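Local atomic coordinates of dimethylsulfoniopropionate lyase (Roseovarius nubinhibens, PDB entry 4B29), a protein that probably cleaves dimethylsulfoniopropionate to release dimethyl sulfide, using a zinc-bearing cupin barrel. Residues P152-H166 / M191-R205. Sequence-based numbering, arbitrary orientation.
With ZN (zinc ion), chain J; PO4 (phosphate ion), chain B; EDO (1,2-ethanediol), chain F.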
loop_
_atom_site.group_PDB
_atom_site.type_symbol
_atom_site.label_atom_id
_atom_site.label_comp_id
_atom_site.label_asym_id
_atom_site.label_seq_id
_atom_site.Cartn_x
_atom_site.Cartn_y
_atom_site.Cartn_z
ATOM N N PRO A 152 2.246 8.134 -12.749
ATOM C CA PRO A 152 1.608 8.903 -11.673
ATOM C C PRO A 152 2.550 9.094 -10.481
ATOM O O PRO A 152 3.464 8.270 -10.262
ATOM C CB PRO A 152 0.412 8.004 -11.239
ATOM C CG PRO A 152 0.683 6.618 -11.812
ATOM C CD PRO A 152 1.460 6.934 -13.116
ATOM N N GLU A 153 2.360 10.208 -9.822
ATOM C CA GLU A 153 3.067 10.452 -8.521
ATOM C C GLU A 153 2.478 9.578 -7.440
ATOM O O GLU A 153 1.301 9.194 -7.497
ATOM C CB GLU A 153 2.859 11.891 -8.122
ATOM C CG GLU A 153 3.600 12.880 -9.105
ATOM C CD GLU A 153 3.345 14.292 -8.749
ATOM O OE1 GLU A 153 2.711 14.554 -7.695
ATOM O OE2 GLU A 153 3.788 15.239 -9.453
ATOM N N GLU A 154 3.268 9.309 -6.400
ATOM C CA GLU A 154 2.791 8.427 -5.340
ATOM C C GLU A 154 3.365 8.948 -4.036
ATOM O O GLU A 154 4.445 9.535 -4.015
ATOM C CB GLU A 154 3.361 7.057 -5.701
ATOM C CG GLU A 154 3.624 6.141 -4.681
ATOM C CD GLU A 154 4.030 4.799 -5.239
ATOM O OE1 GLU A 154 5.182 4.607 -5.674
ATOM O OE2 GLU A 154 3.227 3.879 -5.158
ATOM N N LEU A 155 2.622 8.765 -2.956
ATOM C CA LEU A 155 3.088 9.167 -1.600
ATOM C C LEU A 155 2.906 7.936 -0.719
ATOM O O LEU A 155 1.772 7.542 -0.394
ATOM C CB LEU A 155 2.269 10.351 -1.078
ATOM C CG LEU A 155 2.688 10.832 0.332
ATOM C CD1 LEU A 155 4.170 11.273 0.374
ATOM C CD2 LEU A 155 1.763 11.971 0.780
ATOM N N TYR A 156 4.030 7.301 -0.353
ATOM C CA TYR A 156 3.977 6.168 0.557
ATOM C C TYR A 156 3.799 6.633 2.001
ATOM O O TYR A 156 4.290 7.692 2.395
ATOM C CB TYR A 156 5.356 5.429 0.540
ATOM C CG TYR A 156 5.344 4.186 -0.270
ATOM C CD1 TYR A 156 5.457 4.265 -1.676
ATOM C CD2 TYR A 156 5.182 2.940 0.309
ATOM C CE1 TYR A 156 5.469 3.079 -2.455
ATOM C CE2 TYR A 156 5.186 1.782 -0.436
ATOM C CZ TYR A 156 5.281 1.859 -1.824
ATOM O OH TYR A 156 5.301 0.699 -2.557
ATOM N N SER A 157 3.100 5.798 2.798
ATOM C CA SER A 157 3.227 5.870 4.277
ATOM C C SER A 157 3.486 4.460 4.747
ATOM O O SER A 157 3.054 3.478 4.120
ATOM C CB SER A 157 1.982 6.468 4.988
ATOM O OG SER A 157 0.870 5.554 4.941
ATOM N N VAL A 158 4.195 4.369 5.884
ATOM C CA VAL A 158 4.361 3.075 6.521
ATOM C C VAL A 158 3.319 2.895 7.645
ATOM O O VAL A 158 3.178 3.763 8.505
ATOM C CB VAL A 158 5.779 3.006 7.148
ATOM C CG1 VAL A 158 5.982 1.561 7.782
ATOM C CG2 VAL A 158 6.792 3.219 6.012
ATOM N N VAL A 159 2.627 1.750 7.624
ATOM C CA VAL A 159 1.631 1.497 8.669
ATOM C C VAL A 159 2.282 0.694 9.779
ATOM O O VAL A 159 2.088 1.041 10.961
ATOM C CB VAL A 159 0.418 0.701 8.124
ATOM C CG1 VAL A 159 -0.629 0.471 9.251
ATOM C CG2 VAL A 159 -0.243 1.559 6.987
ATOM N N SER A 160 2.998 -0.334 9.383
ATOM C CA SER A 160 3.657 -1.169 10.432
ATOM C C SER A 160 4.870 -1.827 9.831
ATOM O O SER A 160 5.042 -1.927 8.585
ATOM C CB SER A 160 2.633 -2.190 11.015
ATOM O OG SER A 160 2.028 -2.975 9.994
ATOM N N GLY A 161 5.779 -2.282 10.691
ATOM C CA GLY A 161 7.018 -2.857 10.156
ATOM C C GLY A 161 7.984 -1.729 9.789
ATOM O O GLY A 161 7.909 -0.617 10.342
ATOM N N ARG A 162 8.889 -2.026 8.866
ATOM C CA ARG A 162 9.910 -1.038 8.436
ATOM C C ARG A 162 10.623 -1.581 7.222
ATOM O O ARG A 162 10.654 -2.807 6.967
ATOM C CB ARG A 162 10.896 -0.741 9.589
ATOM C CG ARG A 162 11.791 -1.872 9.878
ATOM C CD ARG A 162 12.645 -1.566 11.191
ATOM N NE ARG A 162 13.722 -0.585 11.188
ATOM C CZ ARG A 162 15.009 -0.843 10.866
ATOM N NH1 ARG A 162 15.381 -2.030 10.411
ATOM N NH2 ARG A 162 15.949 0.092 10.991
ATOM N N ALA A 163 11.154 -0.673 6.399
ATOM C CA ALA A 163 11.904 -1.108 5.242
ATOM C C ALA A 163 12.814 -0.004 4.741
ATOM O O ALA A 163 12.624 1.154 5.093
ATOM C CB ALA A 163 10.924 -1.556 4.066
ATOM N N LEU A 164 13.755 -0.397 3.879
ATOM C CA LEU A 164 14.697 0.541 3.273
ATOM C C LEU A 164 14.179 0.926 1.899
ATOM O O LEU A 164 14.017 0.044 1.044
ATOM C CB LEU A 164 16.083 -0.129 3.177
ATOM C CG LEU A 164 17.170 0.796 2.650
ATOM C CD1 LEU A 164 17.399 1.975 3.601
ATOM C CD2 LEU A 164 18.462 -0.106 2.440
ATOM N N PHE A 165 13.961 2.237 1.717
ATOM C CA PHE A 165 13.399 2.799 0.475
ATOM C C PHE A 165 14.450 3.458 -0.386
ATOM O O PHE A 165 15.203 4.311 0.099
ATOM C CB PHE A 165 12.325 3.819 0.830
ATOM C CG PHE A 165 11.027 3.177 1.237
ATOM C CD1 PHE A 165 10.857 2.586 2.521
ATOM C CD2 PHE A 165 9.992 3.088 0.286
ATOM C CE1 PHE A 165 9.650 1.973 2.896
ATOM C CE2 PHE A 165 8.746 2.488 0.653
ATOM C CZ PHE A 165 8.578 1.944 1.937
ATOM N N HIS A 166 14.488 3.037 -1.661
ATOM C CA HIS A 166 15.423 3.529 -2.667
ATOM C C HIS A 166 14.679 4.378 -3.689
ATOM O O HIS A 166 13.526 4.031 -4.053
ATOM C CB HIS A 166 16.031 2.350 -3.442
ATOM C CG HIS A 166 16.634 1.293 -2.563
ATOM N ND1 HIS A 166 17.864 1.467 -1.944
ATOM C CD2 HIS A 166 16.193 0.064 -2.207
ATOM C CE1 HIS A 166 18.147 0.380 -1.233
ATOM N NE2 HIS A 166 17.157 -0.491 -1.385
ATOM N N MET A 191 12.546 -1.120 -2.890
ATOM C CA MET A 191 12.418 -1.226 -1.445
ATOM C C MET A 191 12.930 -2.604 -1.000
ATOM O O MET A 191 12.661 -3.585 -1.673
ATOM C CB MET A 191 10.924 -1.126 -1.077
ATOM C CG MET A 191 10.681 -1.009 0.443
ATOM S SD MET A 191 8.918 -1.326 0.850
ATOM C CE MET A 191 8.854 -3.078 0.504
ATOM N N THR A 192 13.596 -2.657 0.156
ATOM C CA THR A 192 14.121 -3.922 0.680
ATOM C C THR A 192 13.610 -4.096 2.101
ATOM O O THR A 192 13.761 -3.182 2.945
ATOM C CB THR A 192 15.660 -3.799 0.775
ATOM O OG1 THR A 192 16.150 -3.447 -0.520
ATOM C CG2 THR A 192 16.276 -5.139 1.266
ATOM N N THR A 193 13.030 -5.254 2.390
ATOM C CA THR A 193 12.758 -5.578 3.795
ATOM C C THR A 193 13.945 -6.458 4.291
ATOM O O THR A 193 14.499 -7.283 3.561
ATOM C CB THR A 193 11.458 -6.366 4.035
ATOM O OG1 THR A 193 11.370 -7.406 3.071
ATOM C CG2 THR A 193 10.193 -5.455 3.851
ATOM N N LEU A 194 14.276 -6.229 5.542
ATOM C CA LEU A 194 15.353 -6.978 6.210
ATOM C C LEU A 194 14.679 -7.962 7.162
ATOM O O LEU A 194 13.977 -8.855 6.711
ATOM C CB LEU A 194 16.288 -5.982 6.894
ATOM C CG LEU A 194 17.152 -5.059 6.016
ATOM C CD1 LEU A 194 17.896 -5.832 4.941
ATOM C CD2 LEU A 194 16.352 -3.898 5.407
ATOM N N THR A 195 14.830 -7.779 8.469
ATOM C CA THR A 195 14.304 -8.707 9.447
ATOM C C THR A 195 12.793 -8.558 9.750
ATOM O O THR A 195 12.138 -9.482 10.255
ATOM C CB THR A 195 15.158 -8.488 10.749
ATOM O OG1 THR A 195 16.440 -9.098 10.482
ATOM C CG2 THR A 195 14.569 -9.168 11.863
ATOM N N ASP A 196 12.244 -7.403 9.411
ATOM C CA ASP A 196 10.857 -7.075 9.705
ATOM C C ASP A 196 10.089 -7.032 8.384
ATOM O O ASP A 196 10.700 -6.810 7.352
ATOM C CB ASP A 196 10.775 -5.713 10.376
ATOM C CG ASP A 196 11.602 -5.669 11.669
ATOM O OD1 ASP A 196 11.385 -6.552 12.515
ATOM O OD2 ASP A 196 12.422 -4.762 11.822
ATOM N N PRO A 197 8.801 -7.355 8.434
ATOM C CA PRO A 197 7.934 -7.129 7.247
ATOM C C PRO A 197 7.655 -5.617 7.134
ATOM O O PRO A 197 8.098 -4.806 7.961
ATOM C CB PRO A 197 6.659 -7.848 7.645
ATOM C CG PRO A 197 6.529 -7.578 9.147
ATOM C CD PRO A 197 8.006 -7.619 9.649
ATOM N N ILE A 198 6.858 -5.235 6.127
ATOM C CA ILE A 198 6.329 -3.868 6.102
ATOM C C ILE A 198 4.927 -3.891 5.495
ATOM O O ILE A 198 4.657 -4.659 4.580
ATOM C CB ILE A 198 7.237 -2.868 5.304
ATOM C CG1 ILE A 198 6.777 -1.421 5.579
ATOM C CG2 ILE A 198 7.350 -3.227 3.775
ATOM C CD1 ILE A 198 7.739 -0.387 5.005
ATOM N N LEU A 199 4.069 -3.067 6.072
ATOM C CA LEU A 199 2.681 -2.896 5.583
ATOM C C LEU A 199 2.549 -1.400 5.292
ATOM O O LEU A 199 2.863 -0.563 6.157
ATOM C CB LEU A 199 1.727 -3.329 6.687
ATOM C CG LEU A 199 0.202 -3.148 6.464
ATOM C CD1 LEU A 199 -0.257 -4.007 5.288
ATOM C CD2 LEU A 199 -0.599 -3.466 7.767
ATOM N N THR A 200 2.092 -1.063 4.069
ATOM C CA THR A 200 2.099 0.353 3.627
ATOM C C THR A 200 0.707 0.767 3.178
ATOM O O THR A 200 -0.114 -0.098 2.804
ATOM C CB THR A 200 3.027 0.561 2.416
ATOM O OG1 THR A 200 2.620 -0.321 1.360
ATOM C CG2 THR A 200 4.530 0.194 2.827
ATOM N N LEU A 201 0.471 2.074 3.208
ATOM C CA LEU A 201 -0.778 2.626 2.659
ATOM C C LEU A 201 -0.324 3.833 1.824
ATOM O O LEU A 201 0.434 4.699 2.313
ATOM C CB LEU A 201 -1.763 2.992 3.790
ATOM C CG LEU A 201 -3.110 3.453 3.183
ATOM C CD1 LEU A 201 -4.306 2.975 4.049
ATOM C CD2 LEU A 201 -3.085 4.977 3.093
ATOM N N VAL A 202 -0.754 3.877 0.562
ATOM C CA VAL A 202 -0.078 4.753 -0.421
ATOM C C VAL A 202 -1.137 5.557 -1.176
ATOM O O VAL A 202 -2.177 5.012 -1.533
ATOM C CB VAL A 202 0.672 3.862 -1.414
ATOM C CG1 VAL A 202 1.327 4.675 -2.549
ATOM C CG2 VAL A 202 1.732 3.022 -0.644
ATOM N N LEU A 203 -0.861 6.831 -1.377
ATOM C CA LEU A 203 -1.743 7.663 -2.228
ATOM C C LEU A 203 -1.103 7.866 -3.608
ATOM O O LEU A 203 0.158 7.890 -3.766
ATOM C CB LEU A 203 -1.898 9.064 -1.642
ATOM C CG LEU A 203 -2.327 9.189 -0.149
ATOM C CD1 LEU A 203 -2.562 10.620 0.224
ATOM C CD2 LEU A 203 -3.620 8.343 0.083
ATOM N N TRP A 204 -1.977 8.093 -4.613
ATOM C CA TRP A 204 -1.478 8.327 -5.983
ATOM C C TRP A 204 -2.210 9.514 -6.564
ATOM O O TRP A 204 -3.394 9.747 -6.224
ATOM C CB TRP A 204 -1.829 7.130 -6.902
ATOM C CG TRP A 204 -1.387 5.772 -6.460
ATOM C CD1 TRP A 204 -1.782 5.048 -5.308
ATOM C CD2 TRP A 204 -0.377 4.999 -7.076
ATOM N NE1 TRP A 204 -1.124 3.845 -5.285
ATOM C CE2 TRP A 204 -0.260 3.790 -6.353
ATOM C CE3 TRP A 204 0.419 5.191 -8.216
ATOM C CZ2 TRP A 204 0.652 2.774 -6.710
ATOM C CZ3 TRP A 204 1.338 4.148 -8.586
ATOM C CH2 TRP A 204 1.419 2.969 -7.849
ATOM N N ARG A 205 -1.507 10.287 -7.388
ATOM C CA ARG A 205 -2.166 11.395 -8.076
ATOM C C ARG A 205 -1.477 11.725 -9.391
ATOM O O ARG A 205 -0.366 11.230 -9.685
ATOM C CB ARG A 205 -2.211 12.657 -7.205
ATOM C CG ARG A 205 -0.832 13.375 -7.210
ATOM C CD ARG A 205 -0.834 14.490 -6.148
ATOM N NE ARG A 205 0.474 15.206 -6.237
ATOM C CZ ARG A 205 0.775 16.284 -5.530
ATOM N NH1 ARG A 205 -0.070 16.790 -4.612
ATOM N NH2 ARG A 205 1.974 16.881 -5.724
HETATM ZN ZN ZN J . 5.561 3.272 -7.091
HETATM P P PO4 B . 4.645 0.712 -5.958
HETATM O O1 PO4 B . 4.410 -0.732 -6.292
HETATM O O2 PO4 B . 3.400 1.218 -5.203
HETATM O O3 PO4 B . 5.889 0.923 -5.106
HETATM O O4 PO4 B . 4.821 1.551 -7.181
HETATM C C1 EDO F . 1.596 0.208 -2.205
HETATM O O1 EDO F . 2.706 -0.149 -1.378
HETATM C C2 EDO F . 1.394 -0.936 -3.162
HETATM O O2 EDO F . 0.440 -0.443 -4.081
HETATM O O HOH W 1 3.191 17.659 -8.496
HETATM O O HOH W 2 12.418 -4.795 7.194
HETATM O O HOH W 3 14.021 -4.323 9.469
HETATM O O HOH W 4 18.700 -2.807 -0.637
#
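The two facing sheets of a cupin barrel are joined here, as antiparallel strands 153-159 and 198-205 pair in one sheet while 163-166 and 191-192 pair in the other. Between Val-158 and Ser-160 the register slips by one in a classic beta bulge: the N atoms of Val-159 and Ser-160 both bond Leu-199 O. The chain turns its corner within the bulge, at Ser-160, and next to it Gly-161 CA lies 3.1 Å from Pro-197 O, at backbone angles suited to glycine.

Inside the barrel, Tyr-156 shows how one ring can serve both core and pocket. Val-202 CG2 sits over its centre, 3.6 Å from the centroid, in a CH-pi contact, and the rim of Phe-165 lies against the opposite face. Held between them, Tyr-156 OH donates to phosphate O3 at 2.6 Å. Phe-165 in turn receives Met-191 CG over its centre, with Met-191 SD 3.5 Å from Phe-165 CZ in a Met-aromatic contact; the methionine's bend at chi3 (70°) turns CE away from the ring.

Glu-154 reaches inward on an extended chain, CG anti to the backbone N (chi1 152°). Its OE1 binds zinc at 2.0 Å and also accepts a bond from His-183, whereas OE2 lies over the indole face of Trp-204, 3.2 Å from CZ2. At the strand ends, Arg-205 NE meets Glu-153 OE1 in a 2.7 Å salt bridge, nearly in the guanidinium plane. With His-150 and His-189 completing the protein ligands, Glu-154 forms the metal site characteristic of a cupin pocket.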